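Local coordinates for beta-mannosidase (Trichoderma harzianum, PDB 4CVU), which probably hydrolyses terminal beta-mannosidic bonds of mannose-containing oligosaccharides, as a glycosylated fungal enzyme of glycoside hydrolase family 2, at residues Y575-S580 / F595-M600; T605-Q608 / E614-F617; L624-Y629 / V646-A651; W671-Q676 / W726-Y731. All blocks are in the same frame, centred on the assembly; numbering follows the deposited sequence.

Interaction 1. Residues Y575-S580 / F595-M600; sequences YDTSVS and FGFISM
The backbones of 575-580 and 595-600 come closest at Y575 and F597, whose CA atoms are 7.1 Å apart. Both are mainly loop, following strands 570-572 and 592-595, which fit neighbouring strands of the (beta/alpha)8 barrel that forms the catalytic domain in this family. In related family 2 enzymes the nucleophile sits at the end of the seventh barrel strand, the place that strand 592-595 probably fills. The side chains of Y575 and F597 carry the contact. The two run antiparallel, one passing alongside the other. Y575 CD1 lies 3.9 Å from F597 CD2. The ring centroids are 5.7 Å apart with planes at 54°, so the rings meet obliquely. F597 holds CG roughly anti to its backbone N (chi1 -157°), which sends the ring toward the 575-580 loop. There T577 crosses it at about a right angle, with the methyl CG2 3.9 Å from F597 CZ. Y575 CE1 also passes 4.0 Å from the backbone O of G596. The Y575 hydroxyl is bonded outside the pair, to W717 NE1. F597 is fixed further by an edge-to-face contact with F678 of helix 664-692. A type I turn from D576 to V579 shapes the rest of the 575-580 loop, and an Asx turn lies within it. D576 OD1 takes two bonds there, both from the same face of the carboxylate and both tilted out of its plane: 3.2 Å from S578 N and 2.7 Å from S578 OG.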
# COMPACT_ATOMS: atom_id res chain seq x y z
N TYR A 575 -6.28 -24.13 22.50
CA TYR A 575 -5.18 -23.58 21.69
C TYR A 575 -3.84 -24.30 21.97
O TYR A 575 -2.77 -23.91 21.47
CB TYR A 575 -5.08 -22.07 21.90
CG TYR A 575 -6.29 -21.29 21.39
CD1 TYR A 575 -6.54 -21.18 20.03
CD2 TYR A 575 -7.18 -20.66 22.26
CE1 TYR A 575 -7.63 -20.50 19.54
CE2 TYR A 575 -8.28 -19.97 21.78
CZ TYR A 575 -8.51 -19.89 20.40
OH TYR A 575 -9.59 -19.22 19.87
N ASP A 576 -3.92 -25.38 22.73
CA ASP A 576 -2.80 -26.25 22.96
C ASP A 576 -2.63 -27.17 21.75
O ASP A 576 -3.35 -28.16 21.63
CB ASP A 576 -3.05 -27.07 24.23
CG ASP A 576 -1.94 -28.06 24.53
OD1 ASP A 576 -0.94 -28.14 23.79
OD2 ASP A 576 -2.09 -28.80 25.54
N THR A 577 -1.63 -26.87 20.91
CA THR A 577 -1.49 -27.56 19.63
C THR A 577 -1.10 -29.03 19.75
O THR A 577 -1.18 -29.73 18.78
CB THR A 577 -0.47 -26.91 18.71
OG1 THR A 577 0.84 -26.94 19.33
CG2 THR A 577 -0.90 -25.47 18.41
N SER A 578 -0.68 -29.48 20.93
CA SER A 578 -0.38 -30.90 21.14
C SER A 578 -1.60 -31.83 21.21
O SER A 578 -1.44 -33.05 21.10
CB SER A 578 0.46 -31.09 22.41
OG SER A 578 -0.33 -30.78 23.55
N VAL A 579 -2.81 -31.30 21.41
CA VAL A 579 -4.00 -32.13 21.42
C VAL A 579 -5.01 -31.82 20.32
O VAL A 579 -6.13 -32.38 20.31
CB VAL A 579 -4.74 -32.05 22.78
CG1 VAL A 579 -3.84 -32.59 23.90
CG2 VAL A 579 -5.20 -30.64 23.08
N SER A 580 -4.63 -30.95 19.37
CA SER A 580 -5.55 -30.47 18.36
C SER A 580 -6.25 -31.54 17.55
O SER A 580 -7.37 -31.36 17.13
CB SER A 580 -4.81 -29.51 17.41
OG SER A 580 -4.30 -28.39 18.14
N PHE A 595 -16.53 -23.30 17.26
CA PHE A 595 -15.20 -23.94 17.41
C PHE A 595 -14.23 -23.41 16.37
O PHE A 595 -14.62 -23.10 15.23
CB PHE A 595 -15.29 -25.47 17.34
CG PHE A 595 -15.94 -25.99 16.09
CD1 PHE A 595 -17.35 -26.06 15.98
CD2 PHE A 595 -15.18 -26.43 15.02
CE1 PHE A 595 -17.94 -26.55 14.83
CE2 PHE A 595 -15.77 -26.92 13.86
CZ PHE A 595 -17.15 -27.00 13.77
N GLY A 596 -12.97 -23.27 16.77
CA GLY A 596 -11.94 -22.80 15.81
C GLY A 596 -10.54 -22.53 16.33
O GLY A 596 -10.21 -22.81 17.50
N PHE A 597 -9.70 -22.08 15.40
CA PHE A 597 -8.28 -21.75 15.57
C PHE A 597 -8.05 -20.65 14.51
O PHE A 597 -8.67 -20.76 13.47
CB PHE A 597 -7.44 -22.94 15.21
CG PHE A 597 -6.07 -22.95 15.83
CD1 PHE A 597 -5.01 -22.37 15.22
CD2 PHE A 597 -5.87 -23.57 17.08
CE1 PHE A 597 -3.75 -22.37 15.80
CE2 PHE A 597 -4.65 -23.60 17.65
CZ PHE A 597 -3.57 -23.01 17.04
N ILE A 598 -7.23 -19.61 14.73
CA ILE A 598 -7.01 -18.54 13.69
C ILE A 598 -6.06 -18.90 12.56
O ILE A 598 -5.21 -19.81 12.75
CB ILE A 598 -6.58 -17.21 14.32
CG1 ILE A 598 -5.18 -17.35 14.93
CG2 ILE A 598 -7.58 -16.77 15.37
CD1 ILE A 598 -4.49 -16.03 15.26
N SER A 599 -6.07 -18.21 11.39
CA SER A 599 -5.04 -18.51 10.47
C SER A 599 -4.87 -17.18 9.68
O SER A 599 -5.77 -16.34 9.71
CB SER A 599 -5.52 -19.63 9.54
OG SER A 599 -6.59 -19.18 8.64
N MET A 600 -3.71 -17.03 9.05
CA MET A 600 -3.40 -15.85 8.24
C MET A 600 -4.27 -15.81 7.04
O MET A 600 -4.62 -16.85 6.50
CB MET A 600 -1.97 -15.94 7.73
CG MET A 600 -0.81 -15.65 8.62
SD MET A 600 -0.90 -14.07 9.36
CE MET A 600 0.70 -13.82 10.06

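Interaction 2. Residues T605-Q608 / E614-F617; sequences TWQQ and ELSF. With CA (calcium ion), chain B; NAG (2-acetamido-2-deoxy-beta-D-glucopyranose), chain C.
L615 lays its two methyls over the start of two side chains on the helix 603-609. CD2 rests 3.9 Å from W606 CB, and CD1 is 4.0 Å from Q607 CG. L615 is the centre of an inverse gamma turn in the link from helix 603-609 to helix 620-625, and folds back on the first helix. Its CG stands anti to its own carbonyl carbon (chi1 -61°), beside the backbone N, and this brings the branched end back onto the helix. Q607 and L615 cross at about a right angle. The contact is small and purely apolar, with one side near solvent at Q607. The W606 indole runs on away from L615 and meets the ring of F668. Other residues of 614-617 serve other partners. E614 binds a calcium ion unevenly, with OE2 at 2.1 Å from the metal and OE1 at 2.9 Å. A water lies 2.2 Å from the same ion. T621 OG1 is hydrogen-bonded to E614 OE1 and so helps to place the carboxylate. F617 turns to the glycan attached to the protein, probably through N618 of an N-S-T sequon. The acetamido methyl of the N-acetylglucosamine of chain C lies over one ring face, offset toward the rim, with its C8 3.3 Å from F617 CD1.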
# COMPACT_ATOMS: atom_id res chain seq x y z
N THR A 605 -4.77 -10.98 -0.05
CA THR A 605 -5.64 -10.26 0.87
C THR A 605 -4.78 -9.23 1.67
O THR A 605 -5.06 -8.00 1.60
CB THR A 605 -6.49 -11.20 1.76
OG1 THR A 605 -7.58 -11.80 0.99
CG2 THR A 605 -7.05 -10.44 2.88
N TRP A 606 -3.69 -9.69 2.32
CA TRP A 606 -2.76 -8.76 3.00
C TRP A 606 -2.43 -7.58 2.11
O TRP A 606 -2.40 -6.42 2.55
CB TRP A 606 -1.47 -9.41 3.31
CG TRP A 606 -1.56 -10.22 4.59
CD1 TRP A 606 -1.44 -11.54 4.71
CD2 TRP A 606 -1.86 -9.70 5.88
NE1 TRP A 606 -1.59 -11.92 6.06
CE2 TRP A 606 -1.85 -10.79 6.78
CE3 TRP A 606 -2.10 -8.42 6.37
CZ2 TRP A 606 -2.08 -10.62 8.14
CZ3 TRP A 606 -2.32 -8.25 7.71
CH2 TRP A 606 -2.31 -9.35 8.59
N GLN A 607 -2.12 -7.89 0.87
CA GLN A 607 -1.66 -6.87 -0.07
C GLN A 607 -2.66 -5.73 -0.28
O GLN A 607 -2.31 -4.64 -0.80
CB GLN A 607 -1.28 -7.53 -1.40
CG GLN A 607 0.09 -8.16 -1.39
CD GLN A 607 0.38 -8.92 -2.66
OE1 GLN A 607 -0.48 -9.63 -3.23
NE2 GLN A 607 1.56 -8.78 -3.12
N GLN A 608 -3.91 -5.97 0.08
CA GLN A 608 -4.95 -4.97 -0.06
C GLN A 608 -4.79 -3.85 0.97
O GLN A 608 -5.20 -2.75 0.71
CB GLN A 608 -6.34 -5.61 0.12
CG GLN A 608 -6.68 -6.64 -0.94
CD GLN A 608 -7.95 -7.42 -0.63
OE1 GLN A 608 -8.66 -7.16 0.35
NE2 GLN A 608 -8.25 -8.38 -1.48
N GLU A 614 5.81 -4.31 4.81
CA GLU A 614 5.22 -4.93 5.98
C GLU A 614 4.75 -6.36 5.79
O GLU A 614 4.15 -6.92 6.68
CB GLU A 614 4.03 -4.06 6.49
CG GLU A 614 4.45 -2.72 7.08
CD GLU A 614 5.34 -2.88 8.29
OE1 GLU A 614 4.93 -3.38 9.35
OE2 GLU A 614 6.49 -2.45 8.22
N LEU A 615 5.03 -6.96 4.64
CA LEU A 615 4.57 -8.30 4.35
C LEU A 615 5.53 -9.36 4.88
O LEU A 615 6.24 -10.01 4.13
CB LEU A 615 4.41 -8.46 2.84
CG LEU A 615 3.39 -7.54 2.15
CD1 LEU A 615 3.47 -7.70 0.65
CD2 LEU A 615 1.95 -7.78 2.58
N SER A 616 5.54 -9.55 6.20
CA SER A 616 6.28 -10.68 6.78
C SER A 616 5.54 -11.14 7.99
O SER A 616 4.78 -10.39 8.59
CB SER A 616 7.75 -10.34 7.09
OG SER A 616 7.82 -9.39 8.15
N PHE A 617 5.73 -12.40 8.35
CA PHE A 617 4.85 -13.04 9.33
C PHE A 617 4.67 -12.15 10.56
O PHE A 617 3.59 -11.98 11.06
CB PHE A 617 5.39 -14.42 9.67
CG PHE A 617 4.41 -15.32 10.39
CD1 PHE A 617 4.30 -15.31 11.76
CD2 PHE A 617 3.62 -16.22 9.68
CE1 PHE A 617 3.42 -16.17 12.46
CE2 PHE A 617 2.74 -17.09 10.35
CZ PHE A 617 2.62 -17.04 11.75
CA CA B . 7.68 -2.80 9.96
C1 NAG C . 6.93 -14.57 15.33
C2 NAG C . 7.58 -15.91 15.09
C3 NAG C . 7.51 -16.83 16.31
C4 NAG C . 7.92 -16.14 17.62
C5 NAG C . 7.16 -14.85 17.70
C6 NAG C . 7.50 -14.05 18.95
C7 NAG C . 7.48 -16.74 12.79
C8 NAG C . 6.75 -17.56 11.77
N2 NAG C . 6.94 -16.62 13.99
O3 NAG C . 8.33 -17.95 16.10
O4 NAG C . 7.58 -16.90 18.75
O5 NAG C . 7.41 -14.05 16.56
O6 NAG C . 8.88 -13.74 18.98
O7 NAG C . 8.57 -16.23 12.49
O HOH W 1 8.27 -4.54 11.12

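Interaction 3. Residues L624-Y629 / V646-A651; sequences LRNHHY and VEMTLA. With NAG (2-acetamido-2-deoxy-beta-D-glucopyranose), chain C; NAG (2-acetamido-2-deoxy-beta-D-glucopyranose), chain D; NAG (2-acetamido-2-deoxy-beta-D-glucopyranose), chain L.
E647 is gripped at both carboxylate oxygens by neighbouring residues of the 624-629 segment. Y629 OH donates to E647 OE2 at 2.7 Å, on its syn lone pair. H628 NE2 donates to E647 OE1 at 2.8 Å, but the bond is weak and bent (127°). Both rings cross the glutamate side chain at about a right angle. A cis peptide joins H628 and Y629, and the two rings lie partly face over face. The glutamate chain is extended (chi2 170°), which carries its carboxylate from helix 638-655 out to this pair. A phenylalanine in place of Y629 would probably leave OE2 without its donor and E647 held by the weak H628 bond alone of these two. The 624-629 segment leaves helix 620-625 and belongs to the long excursion after strand 592-595 of the barrel domain. An Asx turn shapes it: N626 OD1 accepts from H628 N at 2.8 Å. N626 ND2 is satisfied by Q645 OE1, and touches M648 CE at 4.0 Å. On another side of helix 638-655, T649 OG1 bonds Q645 O and accepts from N2 of the chain C N-acetylglucosamine at 3.0 Å, nearly straight (165°).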
# COMPACT_ATOMS: atom_id res chain seq x y z
N LEU A 624 0.15 -6.08 14.84
CA LEU A 624 -0.83 -5.15 15.44
C LEU A 624 -2.24 -5.35 14.91
O LEU A 624 -3.20 -4.91 15.53
CB LEU A 624 -0.39 -3.68 15.31
CG LEU A 624 0.73 -3.29 16.31
CD1 LEU A 624 1.24 -1.87 16.10
CD2 LEU A 624 0.24 -3.47 17.74
N ARG A 625 -2.38 -6.02 13.77
CA ARG A 625 -3.69 -6.32 13.21
C ARG A 625 -4.23 -7.66 13.69
O ARG A 625 -5.40 -7.99 13.46
CB ARG A 625 -3.64 -6.26 11.70
CG ARG A 625 -3.49 -4.84 11.18
CD ARG A 625 -3.15 -4.84 9.71
NE ARG A 625 -4.34 -5.17 8.92
CZ ARG A 625 -5.17 -4.27 8.37
NH1 ARG A 625 -4.98 -2.97 8.52
NH2 ARG A 625 -6.24 -4.67 7.70
N ASN A 626 -3.42 -8.42 14.39
CA ASN A 626 -3.90 -9.65 15.02
C ASN A 626 -4.50 -9.26 16.36
O ASN A 626 -3.75 -8.85 17.28
CB ASN A 626 -2.76 -10.63 15.25
CG ASN A 626 -3.26 -11.99 15.71
OD1 ASN A 626 -4.43 -12.15 16.14
ND2 ASN A 626 -2.43 -12.98 15.52
N HIS A 627 -5.83 -9.37 16.48
CA HIS A 627 -6.47 -9.02 17.72
C HIS A 627 -6.74 -10.22 18.58
O HIS A 627 -7.47 -10.12 19.54
CB HIS A 627 -7.72 -8.19 17.49
CG HIS A 627 -7.43 -6.81 16.99
ND1 HIS A 627 -8.41 -5.92 16.62
CD2 HIS A 627 -6.25 -6.16 16.83
CE1 HIS A 627 -7.86 -4.77 16.26
NE2 HIS A 627 -6.55 -4.90 16.36
N HIS A 628 -6.14 -11.34 18.21
CA HIS A 628 -6.11 -12.53 19.07
C HIS A 628 -4.70 -12.57 19.65
O HIS A 628 -3.80 -13.08 18.99
CB HIS A 628 -6.37 -13.80 18.24
CG HIS A 628 -6.42 -15.06 19.07
ND1 HIS A 628 -7.25 -15.20 20.16
CD2 HIS A 628 -5.78 -16.25 18.93
CE1 HIS A 628 -7.10 -16.41 20.68
NE2 HIS A 628 -6.21 -17.07 19.96
N TYR A 629 -4.46 -12.06 20.86
CA TYR A 629 -5.44 -11.67 21.85
C TYR A 629 -5.61 -10.16 21.93
O TYR A 629 -4.67 -9.43 21.67
CB TYR A 629 -5.01 -12.17 23.23
CG TYR A 629 -5.08 -13.65 23.33
CD1 TYR A 629 -4.14 -14.44 22.71
CD2 TYR A 629 -6.13 -14.26 24.00
CE1 TYR A 629 -4.21 -15.82 22.78
CE2 TYR A 629 -6.22 -15.64 24.08
CZ TYR A 629 -5.26 -16.42 23.46
OH TYR A 629 -5.34 -17.77 23.51
N VAL A 646 2.17 -16.52 17.92
CA VAL A 646 2.84 -17.71 18.44
C VAL A 646 1.99 -18.97 18.29
O VAL A 646 2.52 -20.02 17.94
CB VAL A 646 3.28 -17.50 19.91
CG1 VAL A 646 3.72 -18.82 20.58
CG2 VAL A 646 4.41 -16.49 19.95
N GLU A 647 0.70 -18.88 18.55
CA GLU A 647 -0.19 -20.05 18.36
C GLU A 647 -0.11 -20.56 16.93
O GLU A 647 0.04 -21.75 16.67
CB GLU A 647 -1.63 -19.72 18.74
CG GLU A 647 -1.88 -19.64 20.25
CD GLU A 647 -3.27 -19.09 20.60
OE1 GLU A 647 -4.06 -18.78 19.68
OE2 GLU A 647 -3.59 -18.98 21.81
N MET A 648 -0.16 -19.66 15.94
CA MET A 648 -0.11 -20.14 14.60
C MET A 648 1.24 -20.75 14.29
O MET A 648 1.32 -21.76 13.57
CB MET A 648 -0.42 -18.95 13.63
CG MET A 648 -1.83 -18.45 13.73
SD MET A 648 -2.08 -17.21 12.38
CE MET A 648 -1.17 -15.97 13.23
N THR A 649 2.31 -20.17 14.81
CA THR A 649 3.68 -20.60 14.51
C THR A 649 3.91 -21.99 15.07
O THR A 649 4.48 -22.85 14.39
CB THR A 649 4.75 -19.64 15.08
OG1 THR A 649 4.51 -18.31 14.62
CG2 THR A 649 6.17 -20.01 14.64
N LEU A 650 3.46 -22.22 16.28
CA LEU A 650 3.63 -23.53 16.90
C LEU A 650 2.82 -24.65 16.20
O LEU A 650 3.30 -25.80 16.08
CB LEU A 650 3.27 -23.47 18.37
CG LEU A 650 4.16 -22.70 19.36
CD1 LEU A 650 3.60 -22.81 20.77
CD2 LEU A 650 5.61 -23.20 19.33
N ALA A 651 1.60 -24.31 15.78
CA ALA A 651 0.75 -25.20 15.05
C ALA A 651 1.45 -25.74 13.80
O ALA A 651 1.50 -26.95 13.59
CB ALA A 651 -0.56 -24.51 14.68
C1 NAG C . 6.93 -14.57 15.33
C2 NAG C . 7.58 -15.91 15.09
C3 NAG C . 7.51 -16.83 16.31
C4 NAG C . 7.92 -16.14 17.62
C5 NAG C . 7.16 -14.85 17.70
C6 NAG C . 7.50 -14.05 18.95
C7 NAG C . 7.48 -16.74 12.79
C8 NAG C . 6.75 -17.56 11.77
N2 NAG C . 6.94 -16.62 13.99
O3 NAG C . 8.33 -17.95 16.10
O4 NAG C . 7.58 -16.90 18.75
O5 NAG C . 7.41 -14.05 16.56
O6 NAG C . 8.88 -13.74 18.98
O7 NAG C . 8.57 -16.23 12.49
C1 NAG D . 8.59 -17.81 19.20
C2 NAG D . 8.33 -18.07 20.69
C3 NAG D . 9.24 -19.13 21.25
C4 NAG D . 9.19 -20.37 20.38
C5 NAG D . 9.50 -20.00 18.95
C6 NAG D . 9.38 -21.22 18.04
C7 NAG D . 7.61 -16.32 22.24
C8 NAG D . 7.97 -15.01 22.89
N2 NAG D . 8.53 -16.84 21.41
O3 NAG D . 8.77 -19.46 22.52
O4 NAG D . 10.12 -21.33 20.85
O5 NAG D . 8.59 -19.02 18.48
O6 NAG D . 9.47 -20.78 16.70
O7 NAG D . 6.53 -16.85 22.52
C1 NAG L . -3.77 -8.08 27.38
C2 NAG L . -3.54 -9.27 28.26
C3 NAG L . -3.95 -8.93 29.68
C4 NAG L . -3.20 -7.67 30.11
C5 NAG L . -3.42 -6.55 29.09
C6 NAG L . -2.67 -5.26 29.43
C7 NAG L . -3.83 -11.65 27.68
C8 NAG L . -4.74 -12.70 27.08
N2 NAG L . -4.28 -10.39 27.72
O3 NAG L . -3.66 -10.06 30.51
O4 NAG L . -3.62 -7.21 31.39
O5 NAG L . -2.98 -6.99 27.83
O6 NAG L . -1.30 -5.56 29.54
O7 NAG L . -2.73 -11.99 28.09

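Interaction 4. Residues W671-Q676 / W726-Y731; sequences WCHATQ and WKVLPY. With NAG (2-acetamido-2-deoxy-beta-D-glucopyranose), chain H.
Q676 reaches across to the backbone of V728. Its OE1 accepts from V728 N at 3.0 Å, with an N-H...O angle of 145°. The donor sits above the amide plane, not on a lone pair. The same amide lies across K727 at about a right angle, with Q676 CD 3.7 Å from K727 CB. V728 CG2 fills in beside it, 3.6 Å from H673 CE1. The imidazole is obliquely set to that methyl, and H673 CG lies anti to its backbone N (chi1 -178°), which swings the ring toward V728. Water 2 makes a second bridge. It donates to Q676 O at 2.8 Å and accepts a weak bond from L729 N. The contact thus ties helix 664-692 to the loop leading into helix 729-736. Strand 702-705, probably a barrel strand, lies between them in the chain, consistent with packing on the outside of the (beta/alpha)8 barrel. The second shell fixes the first. Q676 NE2 donates to M600 O, so the amide is held from both ends and its flip state is set. K727 runs on extended to S599 OG, which bonds its NZ. A leucine in place of Q676 would probably leave V728 N and M600 O without these partners, and the two segments joined less firmly. In T675, just before Q676, OG1 donates to C672 O at 2.8 Å and accepts from M600 N. On either side of V728 in sequence, W726 and Y731 pack together, with W726 CE3 over the centre of the Y731 ring.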
# COMPACT_ATOMS: atom_id res chain seq x y z
N TRP A 671 4.25 -19.21 4.42
CA TRP A 671 3.91 -19.34 5.85
C TRP A 671 2.40 -19.07 6.04
O TRP A 671 1.75 -19.71 6.81
CB TRP A 671 4.78 -18.39 6.75
CG TRP A 671 6.01 -19.04 7.24
CD1 TRP A 671 7.22 -19.12 6.61
CD2 TRP A 671 6.12 -19.81 8.44
NE1 TRP A 671 8.08 -19.87 7.38
CE2 TRP A 671 7.43 -20.33 8.48
CE3 TRP A 671 5.24 -20.13 9.46
CZ2 TRP A 671 7.88 -21.12 9.53
CZ3 TRP A 671 5.68 -20.92 10.51
CH2 TRP A 671 6.99 -21.40 10.54
N CYS A 672 1.84 -18.07 5.37
CA CYS A 672 0.40 -17.86 5.47
C CYS A 672 -0.44 -19.12 5.12
O CYS A 672 -1.47 -19.36 5.72
CB CYS A 672 -0.05 -16.66 4.60
SG CYS A 672 0.48 -15.07 5.29
N HIS A 673 -0.00 -19.87 4.11
CA HIS A 673 -0.72 -21.02 3.59
C HIS A 673 -0.60 -22.21 4.55
O HIS A 673 -1.58 -22.91 4.77
CB HIS A 673 -0.17 -21.36 2.22
CG HIS A 673 -0.84 -22.50 1.55
ND1 HIS A 673 -2.17 -22.49 1.24
CD2 HIS A 673 -0.37 -23.68 1.10
CE1 HIS A 673 -2.51 -23.62 0.64
NE2 HIS A 673 -1.43 -24.35 0.54
N ALA A 674 0.57 -22.40 5.16
CA ALA A 674 0.70 -23.49 6.18
C ALA A 674 -0.22 -23.33 7.38
O ALA A 674 -0.72 -24.35 7.92
CB ALA A 674 2.16 -23.62 6.64
N THR A 675 -0.39 -22.09 7.87
CA THR A 675 -1.34 -21.81 8.96
C THR A 675 -2.73 -22.21 8.53
O THR A 675 -3.50 -22.74 9.35
CB THR A 675 -1.32 -20.35 9.50
OG1 THR A 675 -1.85 -19.43 8.51
CG2 THR A 675 0.07 -19.93 9.88
N GLN A 676 -3.08 -21.99 7.25
CA GLN A 676 -4.38 -22.37 6.74
C GLN A 676 -4.56 -23.88 6.65
O GLN A 676 -5.65 -24.34 6.78
CB GLN A 676 -4.61 -21.79 5.33
CG GLN A 676 -4.80 -20.31 5.40
CD GLN A 676 -5.26 -19.74 4.09
OE1 GLN A 676 -5.72 -20.45 3.20
NE2 GLN A 676 -5.22 -18.44 4.00
N TRP A 726 -11.60 -17.58 -0.63
CA TRP A 726 -11.56 -18.80 0.17
C TRP A 726 -10.15 -19.12 0.69
O TRP A 726 -9.20 -19.21 -0.06
CB TRP A 726 -12.05 -19.94 -0.69
CG TRP A 726 -13.51 -19.93 -0.91
CD1 TRP A 726 -14.30 -18.87 -1.04
CD2 TRP A 726 -14.38 -21.07 -0.99
NE1 TRP A 726 -15.61 -19.24 -1.23
CE2 TRP A 726 -15.68 -20.59 -1.21
CE3 TRP A 726 -14.16 -22.45 -0.95
CZ2 TRP A 726 -16.77 -21.43 -1.33
CZ3 TRP A 726 -15.24 -23.28 -1.10
CH2 TRP A 726 -16.55 -22.77 -1.25
N LYS A 727 -10.06 -19.36 1.99
CA LYS A 727 -8.93 -20.02 2.59
C LYS A 727 -9.00 -21.49 2.19
O LYS A 727 -9.87 -21.88 1.41
CB LYS A 727 -8.95 -19.91 4.12
CG LYS A 727 -8.86 -18.48 4.65
CD LYS A 727 -8.46 -18.45 6.12
CE LYS A 727 -8.48 -17.01 6.66
NZ LYS A 727 -8.26 -16.83 8.12
N VAL A 728 -8.08 -22.28 2.74
CA VAL A 728 -8.12 -23.72 2.62
C VAL A 728 -9.35 -24.28 3.35
O VAL A 728 -9.95 -25.21 2.85
CB VAL A 728 -6.84 -24.40 3.14
CG1 VAL A 728 -6.91 -25.92 3.05
CG2 VAL A 728 -5.63 -23.93 2.36
N LEU A 729 -9.74 -23.69 4.48
CA LEU A 729 -10.84 -24.20 5.31
C LEU A 729 -12.17 -24.54 4.59
O LEU A 729 -12.70 -25.61 4.73
CB LEU A 729 -11.13 -23.25 6.47
CG LEU A 729 -12.38 -23.54 7.30
CD1 LEU A 729 -12.31 -24.92 7.96
CD2 LEU A 729 -12.45 -22.44 8.34
N PRO A 730 -12.71 -23.59 3.86
CA PRO A 730 -14.01 -23.82 3.22
C PRO A 730 -14.01 -24.93 2.19
O PRO A 730 -15.09 -25.47 1.94
CB PRO A 730 -14.37 -22.43 2.60
CG PRO A 730 -13.09 -21.69 2.59
CD PRO A 730 -12.26 -22.20 3.74
N TYR A 731 -12.88 -25.19 1.52
CA TYR A 731 -12.74 -26.30 0.59
C TYR A 731 -12.83 -27.62 1.32
O TYR A 731 -13.47 -28.58 0.85
CB TYR A 731 -11.42 -26.22 -0.16
CG TYR A 731 -11.39 -25.13 -1.21
CD1 TYR A 731 -12.13 -25.27 -2.38
CD2 TYR A 731 -10.65 -23.98 -1.04
CE1 TYR A 731 -12.11 -24.27 -3.34
CE2 TYR A 731 -10.63 -22.99 -2.01
CZ TYR A 731 -11.38 -23.16 -3.16
OH TYR A 731 -11.35 -22.19 -4.15
C1 NAG H . 11.14 -17.55 6.33
C2 NAG H . 12.63 -17.23 6.62
C3 NAG H . 13.15 -17.86 7.91
C4 NAG H . 12.20 -17.55 9.04
C5 NAG H . 10.79 -18.03 8.67
C6 NAG H . 9.77 -17.73 9.77
C7 NAG H . 14.19 -16.76 4.83
C8 NAG H . 15.13 -17.27 3.76
N2 NAG H . 13.51 -17.64 5.55
O3 NAG H . 14.42 -17.30 8.19
O4 NAG H . 12.63 -18.21 10.21
O5 NAG H . 10.37 -17.39 7.49
O6 NAG H . 9.74 -16.34 10.06
O7 NAG H . 14.09 -15.56 5.02
O HOH W 2 -7.74 -22.45 6.36

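Overall arrangement
The four contacts join parts of the chain that run from the loop after strand 570-572 to helix 729-736. Interactions 1 and 3 are closest, with centres about 10 Å apart, and Y575 CZ lies 3.7 Å from H628 NE2. Interaction 1 meets interaction 4 through polar links: S599 OG is 2.9 Å from K727 NZ, and M600 O is 3.0 Å from Q676 NE2. M600 also packs on W606 of interaction 2. Interactions 2 and 3 share the chain C sugar, and F617 CE1 is 3.2 Å from T649 OG1. F617 packs on W671 and T675 of interaction 4 as well. The calcium belongs to interaction 2 alone among the four.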